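Local coordinates for protein esterase (Capnocytophaga ochracea, PDB 4W9R) that is of unknown function but is probably an esterase, with an alpha/beta-hydrolase-type domain followed by a helical extension, at residues B[319-324]-B[334-339]; B[233-238]-B[264-269]; B[27-32]-B[110-115]. One frame throughout, in Å; residues are numbered along the deposited sequence.

Interaction 1. Residues B[319-324]-B[334-339]; sequences LAEYYE and KTYQKA
A320 and T335 bring two antiparallel helices together: the axes of 319-324 and 334-339 pass 8.7 Å apart at a signed crossing angle of -164°, and the CA atoms of these two residues approach to 5.2 Å. Small side chains suit the near point. A320 CB lies 3.8 Å from T335 CB, and the T335 methyl, CG2, packs on the backbone of A320, 3.7 Å from A320 N, as well as on L319, 4.0 Å from L319 CB. The beta-branch places the two ends of T335 differently: with OG1 beside the backbone N (chi1 -47°), the hydroxyl can bond to K331 O one turn earlier in its own helix, while CG2 is turned to the neighbouring helix. The same OG1 sits at the edge of the Y323 ring, near its plane.

Two successive helices joined by a short turn make a helical hairpin, here within the run of helices that follows the esterase-like domain; helices 294-306 and 350-362 pack against its flanks.

Y336 spans the gap beside this near point. A320 CB stands almost on the ring normal, 3.4 Å from the centroid, in a CH-pi contact; the alanine methyl lies over the ring, and its shortness suits the close approach of the axes. The phenol then extends past the alanine to E324, where Y336 OH donates a hydrogen bond of 2.8 Å to E324 OE1. The carboxylate is nearly perpendicular to the ring and receives the donor from above its plane, 48° out of it. R356 on helix 350-362 also bonds to Y336 OH and forms a salt bridge with E321 OE2, while E321 OE1 bonds to Y285 OH, giving each oxygen of this buried carboxylate a partner.

Interaction 2. Residues B[233-238]-B[264-269]; sequences FDIYKP and NTIYKQ
I235 packs onto helix 255-270 from a short 3-10 turn in the loop that follows helix 217-232; the contact thus joins the end of the hydrolase-like sheet domain to the first part of the helical extension. The apolar contacts centre on I235, whose branched side chain spreads over one turn of helix. CG1, anti to the backbone N (chi1 -167°), meets the T265 methyl, with I235 CG1 3.7 Å from T265 CG2, and lies 3.9 Å from I266 CG1. The other branch turns toward Q269. I266 fits between I235 and Y236: its CG1 lies 3.5 Å from I235 O, while its CG2 approaches the Y236 ring obliquely, 4.1 Å from Y236 CD2.

The polar groups are tied mainly within each side or to neighbours. T265 OG1 bonds to N261 O, leaving its methyl to face I235. K262, on helix 255-270, and K274, just beyond it, hold the turn: K262 NZ bonds to the carbonyls of I235 and K237, K274 NZ to that of Y236, and K274 also makes a cation-pi contact with Y236. K237 NZ makes a 3.0 Å salt bridge to D234 OD1 and a second to D230. Q269 is set across the isoleucine, its OE1 3.7 Å from I235 CG2.

Interaction 3. Residues B[27-32]-B[110-115]; sequences EKYTDR and KYPIAD
Y29 ends its hydroxyl against largely apolar neighbours: Y29 OH lies 3.1 Å from Y111 CD1, in the plane of the Y111 ring and at its edge, and 3.3 Å from P112 CD. The two tyrosine side chains cross at about a right angle, so the phenol oxygen of one meets the rim of the other and the rings do not stack. CG of Y29 is anti to the backbone N (chi1 170°), a torsion that carries the long flat side chain across to the other segment.

P112 provides the other surface. It is the centre of an inverse gamma turn just after helix 91-110, and its rigid ring offers a compact apolar surface: P112 CG lies 3.9 Å from D31 CA, while the D31 carboxylate turns from the proline, as suits an exposed acid. The contact therefore joins the loop between strands 17-24 and 35-40 to the crossing from helix 91-110 into strand 116-122, in what is probably an alpha/beta-hydrolase fold. Y35, opening the next strand, ties both sides together through backbone bonds with P112 and A114 and a hydroxyl bond to T30 O. K25 adds a cation-pi contact with Y29, which an electron-rich phenol ring suits well.

In the fold
Along the chain the contacts open and close in series, interaction 3 first, then interaction 2, then interaction 1. Interaction 3 belongs to the sheet domain, at the loops around strands 35-40 and 116-122, which are neighbours in the mixed sheet. Interaction 2 sits where that domain meets helix 255-270, its centre about 18 Å from that of interaction 3 and nearest atoms about 6 Å apart. Interaction 1 lies far out, in helices 314-325 and 329-339, its centre 32 Å from that of interaction 2 and 38 Å from that of interaction 3. The protein thus combines a compact hydrolase-like domain with an elongated helical arm, and interaction 2 is one of the contacts at their junction.

Interaction 1. Residues B[319-324]-B[334-339]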
loop_
_atom_site.group_PDB
_atom_site.type_symbol
_atom_site.label_atom_id
_atom_site.label_comp_id
_atom_site.label_asym_id
_atom_site.label_seq_id
_atom_site.Cartn_x
_atom_site.Cartn_y
_atom_site.Cartn_z
ATOM N N LEU B 319 1.726 44.044 4.905
ATOM C CA LEU B 319 1.540 45.112 5.878
ATOM C C LEU B 319 1.304 46.455 5.190
ATOM O O LEU B 319 0.466 47.243 5.628
ATOM C CB LEU B 319 2.751 45.199 6.809
ATOM C CG LEU B 319 2.637 46.140 8.008
ATOM C CD1 LEU B 319 1.494 45.721 8.922
ATOM C CD2 LEU B 319 3.951 46.184 8.771
ATOM N N ALA B 320 2.043 46.708 4.115
ATOM C CA ALA B 320 1.892 47.948 3.359
ATOM C C ALA B 320 0.502 48.044 2.741
ATOM O O ALA B 320 -0.109 49.113 2.731
ATOM C CB ALA B 320 2.958 48.051 2.281
ATOM N N GLU B 321 0.005 46.923 2.224
ATOM C CA GLU B 321 -1.340 46.882 1.666
ATOM C C GLU B 321 -2.378 47.136 2.751
ATOM O O GLU B 321 -3.389 47.793 2.510
ATOM C CB GLU B 321 -1.609 45.539 0.981
ATOM C CG GLU B 321 -1.085 45.452 -0.445
ATOM C CD GLU B 321 -1.574 44.211 -1.175
ATOM O OE1 GLU B 321 -2.024 43.257 -0.504
ATOM O OE2 GLU B 321 -1.513 44.193 -2.423
ATOM N N TYR B 322 -2.119 46.618 3.948
ATOM C CA TYR B 322 -3.022 46.815 5.076
ATOM C C TYR B 322 -3.151 48.289 5.437
ATOM O O TYR B 322 -4.243 48.772 5.735
ATOM C CB TYR B 322 -2.545 46.027 6.297
ATOM C CG TYR B 322 -3.226 46.448 7.580
ATOM C CD1 TYR B 322 -4.520 46.040 7.866
ATOM C CD2 TYR B 322 -2.576 47.259 8.503
ATOM C CE1 TYR B 322 -5.150 46.422 9.035
ATOM C CE2 TYR B 322 -3.199 47.647 9.675
ATOM C CZ TYR B 322 -4.486 47.226 9.934
ATOM O OH TYR B 322 -5.114 47.606 11.099
ATOM N N TYR B 323 -2.028 48.997 5.416
ATOM C CA TYR B 323 -2.023 50.413 5.756
ATOM C C TYR B 323 -2.822 51.226 4.742
ATOM O O TYR B 323 -3.482 52.199 5.101
ATOM C CB TYR B 323 -0.589 50.930 5.859
ATOM C CG TYR B 323 0.092 50.526 7.147
ATOM C CD1 TYR B 323 -0.614 50.500 8.345
ATOM C CD2 TYR B 323 1.431 50.159 7.167
ATOM C CE1 TYR B 323 -0.004 50.129 9.527
ATOM C CE2 TYR B 323 2.052 49.785 8.347
ATOM C CZ TYR B 323 1.328 49.772 9.523
ATOM O OH TYR B 323 1.937 49.402 10.700
ATOM N N GLU B 324 -2.772 50.815 3.479
ATOM C CA GLU B 324 -3.573 51.458 2.444
ATOM C C GLU B 324 -5.062 51.242 2.690
ATOM O O GLU B 324 -5.867 52.156 2.518
ATOM C CB GLU B 324 -3.192 50.937 1.054
ATOM C CG GLU B 324 -1.867 51.469 0.530
ATOM C CD GLU B 324 -1.620 51.101 -0.922
ATOM O OE1 GLU B 324 -1.567 49.891 -1.233
ATOM O OE2 GLU B 324 -1.484 52.023 -1.754
ATOM N N LYS B 334 6.248 54.046 3.575
ATOM C CA LYS B 334 7.441 53.655 4.315
ATOM C C LYS B 334 7.615 52.138 4.303
ATOM O O LYS B 334 8.733 51.631 4.212
ATOM C CB LYS B 334 7.365 54.171 5.756
ATOM C CG LYS B 334 8.576 53.839 6.614
ATOM C CD LYS B 334 8.360 54.273 8.058
ATOM C CE LYS B 334 9.546 53.907 8.938
ATOM N NZ LYS B 334 10.787 54.627 8.537
ATOM N N THR B 335 6.498 51.421 4.381
ATOM C CA THR B 335 6.520 49.965 4.452
ATOM C C THR B 335 6.790 49.331 3.087
ATOM O O THR B 335 7.483 48.318 2.995
ATOM C CB THR B 335 5.195 49.418 5.015
ATOM O OG1 THR B 335 4.829 50.166 6.180
ATOM C CG2 THR B 335 5.336 47.950 5.384
ATOM N N TYR B 336 6.240 49.924 2.032
ATOM C CA TYR B 336 6.519 49.462 0.676
ATOM C C TYR B 336 8.006 49.587 0.360
ATOM O O TYR B 336 8.607 48.682 -0.217
ATOM C CB TYR B 336 5.702 50.247 -0.351
ATOM C CG TYR B 336 4.329 49.678 -0.631
ATOM C CD1 TYR B 336 4.178 48.383 -1.110
ATOM C CD2 TYR B 336 3.186 50.444 -0.443
ATOM C CE1 TYR B 336 2.927 47.862 -1.377
ATOM C CE2 TYR B 336 1.930 49.931 -0.707
ATOM C CZ TYR B 336 1.807 48.639 -1.174
ATOM O OH TYR B 336 0.560 48.123 -1.439
ATOM N N GLN B 337 8.593 50.716 0.747
ATOM C CA GLN B 337 10.014 50.960 0.531
ATOM C C GLN B 337 10.866 49.971 1.319
ATOM O O GLN B 337 11.989 49.651 0.930
ATOM C CB GLN B 337 10.376 52.395 0.921
ATOM C CG GLN B 337 9.763 53.458 0.020
ATOM C CD GLN B 337 9.911 54.859 0.585
ATOM O OE1 GLN B 337 10.261 55.035 1.752
ATOM N NE2 GLN B 337 9.642 55.863 -0.241
ATOM N N LYS B 338 10.318 49.487 2.428
ATOM C CA LYS B 338 11.007 48.512 3.260
ATOM C C LYS B 338 10.942 47.130 2.615
ATOM O O LYS B 338 11.872 46.333 2.731
ATOM C CB LYS B 338 10.392 48.482 4.661
ATOM C CG LYS B 338 11.379 48.176 5.773
ATOM C CD LYS B 338 10.757 48.429 7.139
ATOM C CE LYS B 338 11.784 48.286 8.250
ATOM N NZ LYS B 338 11.199 48.587 9.587
ATOM N N ALA B 339 9.837 46.860 1.928
ATOM C CA ALA B 339 9.639 45.579 1.260
ATOM C C ALA B 339 10.511 45.468 0.016
ATOM O O ALA B 339 10.933 44.377 -0.364
ATOM C CB ALA B 339 8.176 45.391 0.896
#

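Interaction 2. Residues B[233-238]-B[264-269]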
loop_
_atom_site.group_PDB
_atom_site.type_symbol
_atom_site.label_atom_id
_atom_site.label_comp_id
_atom_site.label_asym_id
_atom_site.label_seq_id
_atom_site.Cartn_x
_atom_site.Cartn_y
_atom_site.Cartn_z
ATOM N N PHE B 233 -2.919 11.652 9.743
ATOM C CA PHE B 233 -2.081 12.803 9.424
ATOM C C PHE B 233 -2.789 13.832 8.542
ATOM O O PHE B 233 -2.170 14.795 8.092
ATOM C CB PHE B 233 -0.791 12.339 8.754
ATOM C CG PHE B 233 0.144 11.622 9.683
ATOM C CD1 PHE B 233 0.109 10.243 9.798
ATOM C CD2 PHE B 233 1.053 12.332 10.453
ATOM C CE1 PHE B 233 0.966 9.583 10.658
ATOM C CE2 PHE B 233 1.911 11.677 11.316
ATOM C CZ PHE B 233 1.869 10.301 11.416
ATOM N N ASP B 234 -4.076 13.611 8.289
ATOM C CA ASP B 234 -4.857 14.416 7.347
ATOM C C ASP B 234 -4.761 15.930 7.564
ATOM O O ASP B 234 -4.812 16.701 6.604
ATOM C CB ASP B 234 -6.326 13.992 7.403
ATOM C CG ASP B 234 -7.174 14.692 6.362
ATOM O OD1 ASP B 234 -7.103 14.301 5.177
ATOM O OD2 ASP B 234 -7.912 15.632 6.727
ATOM N N ILE B 235 -4.625 16.353 8.817
ATOM C CA ILE B 235 -4.546 17.775 9.141
ATOM C C ILE B 235 -3.302 18.433 8.528
ATOM O O ILE B 235 -3.263 19.648 8.332
ATOM C CB ILE B 235 -4.550 17.999 10.675
ATOM C CG1 ILE B 235 -4.796 19.471 11.016
ATOM C CG2 ILE B 235 -3.257 17.500 11.303
ATOM C CD1 ILE B 235 -6.104 20.013 10.480
ATOM N N TYR B 236 -2.299 17.621 8.209
ATOM C CA TYR B 236 -1.042 18.121 7.659
ATOM C C TYR B 236 -1.183 18.498 6.186
ATOM O O TYR B 236 -0.377 19.263 5.656
ATOM C CB TYR B 236 0.061 17.072 7.829
ATOM C CG TYR B 236 1.463 17.565 7.540
ATOM C CD1 TYR B 236 2.008 17.470 6.265
ATOM C CD2 TYR B 236 2.251 18.104 8.549
ATOM C CE1 TYR B 236 3.291 17.914 5.999
ATOM C CE2 TYR B 236 3.537 18.546 8.294
ATOM C CZ TYR B 236 4.052 18.449 7.018
ATOM O OH TYR B 236 5.330 18.890 6.760
ATOM N N LYS B 237 -2.210 17.956 5.535
ATOM C CA LYS B 237 -2.433 18.182 4.109
ATOM C C LYS B 237 -2.547 19.664 3.765
ATOM O O LYS B 237 -3.023 20.461 4.575
ATOM C CB LYS B 237 -3.698 17.453 3.640
ATOM C CG LYS B 237 -3.536 15.954 3.433
ATOM C CD LYS B 237 -4.796 15.358 2.817
ATOM C CE LYS B 237 -4.681 13.851 2.634
ATOM N NZ LYS B 237 -4.597 13.124 3.931
ATOM N N PRO B 238 -2.097 20.038 2.558
ATOM C CA PRO B 238 -2.268 21.404 2.053
ATOM C C PRO B 238 -3.741 21.759 1.893
ATOM O O PRO B 238 -4.579 20.862 1.806
ATOM C CB PRO B 238 -1.563 21.368 0.693
ATOM C CG PRO B 238 -0.610 20.222 0.786
ATOM C CD PRO B 238 -1.306 19.206 1.638
ATOM N N ASN B 264 -1.910 25.277 14.194
ATOM C CA ASN B 264 -1.919 24.995 15.625
ATOM C C ASN B 264 -2.395 23.571 15.882
ATOM O O ASN B 264 -1.844 22.864 16.726
ATOM C CB ASN B 264 -2.805 25.991 16.377
ATOM C CG ASN B 264 -2.160 27.354 16.516
ATOM O OD1 ASN B 264 -0.937 27.485 16.459
ATOM N ND2 ASN B 264 -2.982 28.380 16.707
ATOM N N THR B 265 -3.422 23.160 15.145
ATOM C CA THR B 265 -3.960 21.810 15.249
ATOM C C THR B 265 -2.920 20.785 14.805
ATOM O O THR B 265 -2.817 19.699 15.379
ATOM C CB THR B 265 -5.240 21.649 14.405
ATOM O OG1 THR B 265 -6.225 22.590 14.847
ATOM C CG2 THR B 265 -5.799 20.240 14.536
ATOM N N ILE B 266 -2.147 21.141 13.782
ATOM C CA ILE B 266 -1.055 20.295 13.319
ATOM C C ILE B 266 -0.059 20.047 14.450
ATOM O O ILE B 266 0.362 18.915 14.678
ATOM C CB ILE B 266 -0.321 20.919 12.112
ATOM C CG1 ILE B 266 -1.229 20.931 10.881
ATOM C CG2 ILE B 266 0.953 20.150 11.798
ATOM C CD1 ILE B 266 -0.591 21.563 9.663
ATOM N N TYR B 267 0.296 21.106 15.170
ATOM C CA TYR B 267 1.245 20.979 16.271
ATOM C C TYR B 267 0.660 20.184 17.434
ATOM O O TYR B 267 1.371 19.433 18.098
ATOM C CB TYR B 267 1.695 22.355 16.763
ATOM C CG TYR B 267 2.637 22.282 17.943
ATOM C CD1 TYR B 267 3.955 21.876 17.778
ATOM C CD2 TYR B 267 2.210 22.613 19.222
ATOM C CE1 TYR B 267 4.821 21.802 18.853
ATOM C CE2 TYR B 267 3.070 22.543 20.305
ATOM C CZ TYR B 267 4.374 22.136 20.113
ATOM O OH TYR B 267 5.236 22.065 21.183
ATOM N N LYS B 268 -0.634 20.353 17.681
ATOM C CA LYS B 268 -1.285 19.664 18.787
ATOM C C LYS B 268 -1.387 18.160 18.530
ATOM O O LYS B 268 -1.028 17.350 19.385
ATOM C CB LYS B 268 -2.677 20.251 19.041
ATOM C CG LYS B 268 -3.362 19.696 20.280
ATOM C CD LYS B 268 -4.643 20.451 20.596
ATOM C CE LYS B 268 -5.248 19.982 21.912
ATOM N NZ LYS B 268 -6.463 20.761 22.279
ATOM N N GLN B 269 -1.889 17.791 17.354
ATOM C CA GLN B 269 -2.066 16.385 17.008
ATOM C C GLN B 269 -0.768 15.688 16.600
ATOM O O GLN B 269 -0.471 14.591 17.075
ATOM C CB GLN B 269 -3.088 16.247 15.878
ATOM C CG GLN B 269 -4.424 16.912 16.154
ATOM C CD GLN B 269 -5.448 16.620 15.075
ATOM O OE1 GLN B 269 -5.135 15.999 14.058
ATOM N NE2 GLN B 269 -6.679 17.067 15.290
#

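Interaction 3. Residues B[27-32]-B[110-115]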
loop_
_atom_site.group_PDB
_atom_site.type_symbol
_atom_site.label_atom_id
_atom_site.label_comp_id
_atom_site.label_asym_id
_atom_site.label_seq_id
_atom_site.Cartn_x
_atom_site.Cartn_y
_atom_site.Cartn_z
ATOM N N GLU B 27 15.357 11.410 5.005
ATOM C CA GLU B 27 16.466 11.625 4.088
ATOM C C GLU B 27 17.422 12.667 4.644
ATOM O O GLU B 27 18.562 12.350 4.988
ATOM C CB GLU B 27 15.940 12.059 2.724
ATOM C CG GLU B 27 15.008 11.042 2.091
ATOM C CD GLU B 27 13.984 11.683 1.177
ATOM O OE1 GLU B 27 13.810 12.918 1.253
ATOM O OE2 GLU B 27 13.353 10.952 0.386
ATOM N N LYS B 28 16.958 13.908 4.732
ATOM C CA LYS B 28 17.715 14.932 5.431
ATOM C C LYS B 28 17.347 14.857 6.905
ATOM O O LYS B 28 16.193 15.077 7.277
ATOM C CB LYS B 28 17.418 16.321 4.862
ATOM N N TYR B 29 18.330 14.548 7.744
ATOM C CA TYR B 29 18.070 14.354 9.163
ATOM C C TYR B 29 18.852 15.337 10.022
ATOM O O TYR B 29 20.083 15.309 10.059
ATOM C CB TYR B 29 18.400 12.918 9.587
ATOM C CG TYR B 29 18.374 12.713 11.088
ATOM C CD1 TYR B 29 17.170 12.625 11.777
ATOM C CD2 TYR B 29 19.554 12.614 11.816
ATOM C CE1 TYR B 29 17.144 12.444 13.147
ATOM C CE2 TYR B 29 19.536 12.432 13.186
ATOM C CZ TYR B 29 18.329 12.349 13.846
ATOM O OH TYR B 29 18.310 12.169 15.209
ATOM N N THR B 30 18.120 16.205 10.710
ATOM C CA THR B 30 18.708 17.128 11.669
ATOM C C THR B 30 17.979 17.003 13.002
ATOM O O THR B 30 16.800 16.651 13.040
ATOM C CB THR B 30 18.643 18.586 11.178
ATOM O OG1 THR B 30 17.285 18.931 10.877
ATOM C CG2 THR B 30 19.495 18.768 9.931
ATOM N N ASP B 31 18.679 17.292 14.093
ATOM C CA ASP B 31 18.078 17.223 15.420
ATOM C C ASP B 31 17.441 18.562 15.785
ATOM O O ASP B 31 16.920 18.735 16.887
ATOM C CB ASP B 31 19.118 16.814 16.467
ATOM C CG ASP B 31 20.387 17.641 16.386
ATOM O OD1 ASP B 31 20.673 18.191 15.302
ATOM O OD2 ASP B 31 21.102 17.734 17.405
ATOM N N ARG B 32 17.487 19.502 14.844
ATOM C CA ARG B 32 16.879 20.816 15.025
ATOM C C ARG B 32 15.359 20.751 14.895
ATOM O O ARG B 32 14.656 21.699 15.246
ATOM C CB ARG B 32 17.451 21.812 14.014
ATOM N N LYS B 110 17.731 8.529 21.689
ATOM C CA LYS B 110 18.628 8.572 20.538
ATOM C C LYS B 110 18.210 9.606 19.490
ATOM O O LYS B 110 19.032 10.050 18.688
ATOM C CB LYS B 110 18.707 7.187 19.890
ATOM C CG LYS B 110 20.112 6.749 19.507
ATOM C CD LYS B 110 20.110 5.339 18.931
ATOM C CE LYS B 110 21.524 4.831 18.700
ATOM N NZ LYS B 110 22.287 5.708 17.769
ATOM N N TYR B 111 16.938 9.996 19.508
ATOM C CA TYR B 111 16.393 10.875 18.473
ATOM C C TYR B 111 15.397 11.883 19.042
ATOM O O TYR B 111 14.764 11.625 20.065
ATOM C CB TYR B 111 15.708 10.052 17.375
ATOM C CG TYR B 111 16.561 8.955 16.783
ATOM C CD1 TYR B 111 17.624 9.250 15.941
ATOM C CD2 TYR B 111 16.292 7.620 17.054
ATOM C CE1 TYR B 111 18.403 8.249 15.396
ATOM C CE2 TYR B 111 17.065 6.611 16.512
ATOM C CZ TYR B 111 18.118 6.932 15.682
ATOM O OH TYR B 111 18.891 5.931 15.139
ATOM N N PRO B 112 15.249 13.035 18.370
ATOM C CA PRO B 112 14.250 14.031 18.771
ATOM C C PRO B 112 12.836 13.614 18.374
ATOM O O PRO B 112 12.326 14.051 17.343
ATOM C CB PRO B 112 14.686 15.289 18.015
ATOM C CG PRO B 112 15.411 14.772 16.821
ATOM C CD PRO B 112 16.105 13.521 17.274
ATOM N N ILE B 113 12.219 12.759 19.184
ATOM C CA ILE B 113 10.881 12.257 18.895
ATOM C C ILE B 113 9.802 13.256 19.302
ATOM O O ILE B 113 9.821 13.786 20.412
ATOM C CB ILE B 113 10.621 10.913 19.610
ATOM C CG1 ILE B 113 11.687 9.886 19.222
ATOM C CG2 ILE B 113 9.230 10.392 19.289
ATOM C CD1 ILE B 113 11.814 9.668 17.728
ATOM N N ALA B 114 8.858 13.504 18.398
ATOM C CA ALA B 114 7.757 14.423 18.663
ATOM C C ALA B 114 6.746 13.813 19.629
ATOM O O ALA B 114 6.909 12.681 20.082
ATOM C CB ALA B 114 7.073 14.817 17.362
ATOM N N ASP B 115 5.694 14.567 19.932
ATOM C CA ASP B 115 4.694 14.132 20.902
ATOM C C ASP B 115 3.785 13.042 20.346
ATOM O O ASP B 115 3.072 12.380 21.100
ATOM C CB ASP B 115 3.850 15.321 21.369
ATOM C CG ASP B 115 4.635 16.286 22.238
ATOM O OD1 ASP B 115 5.853 16.440 22.010
ATOM O OD2 ASP B 115 4.031 16.889 23.151
#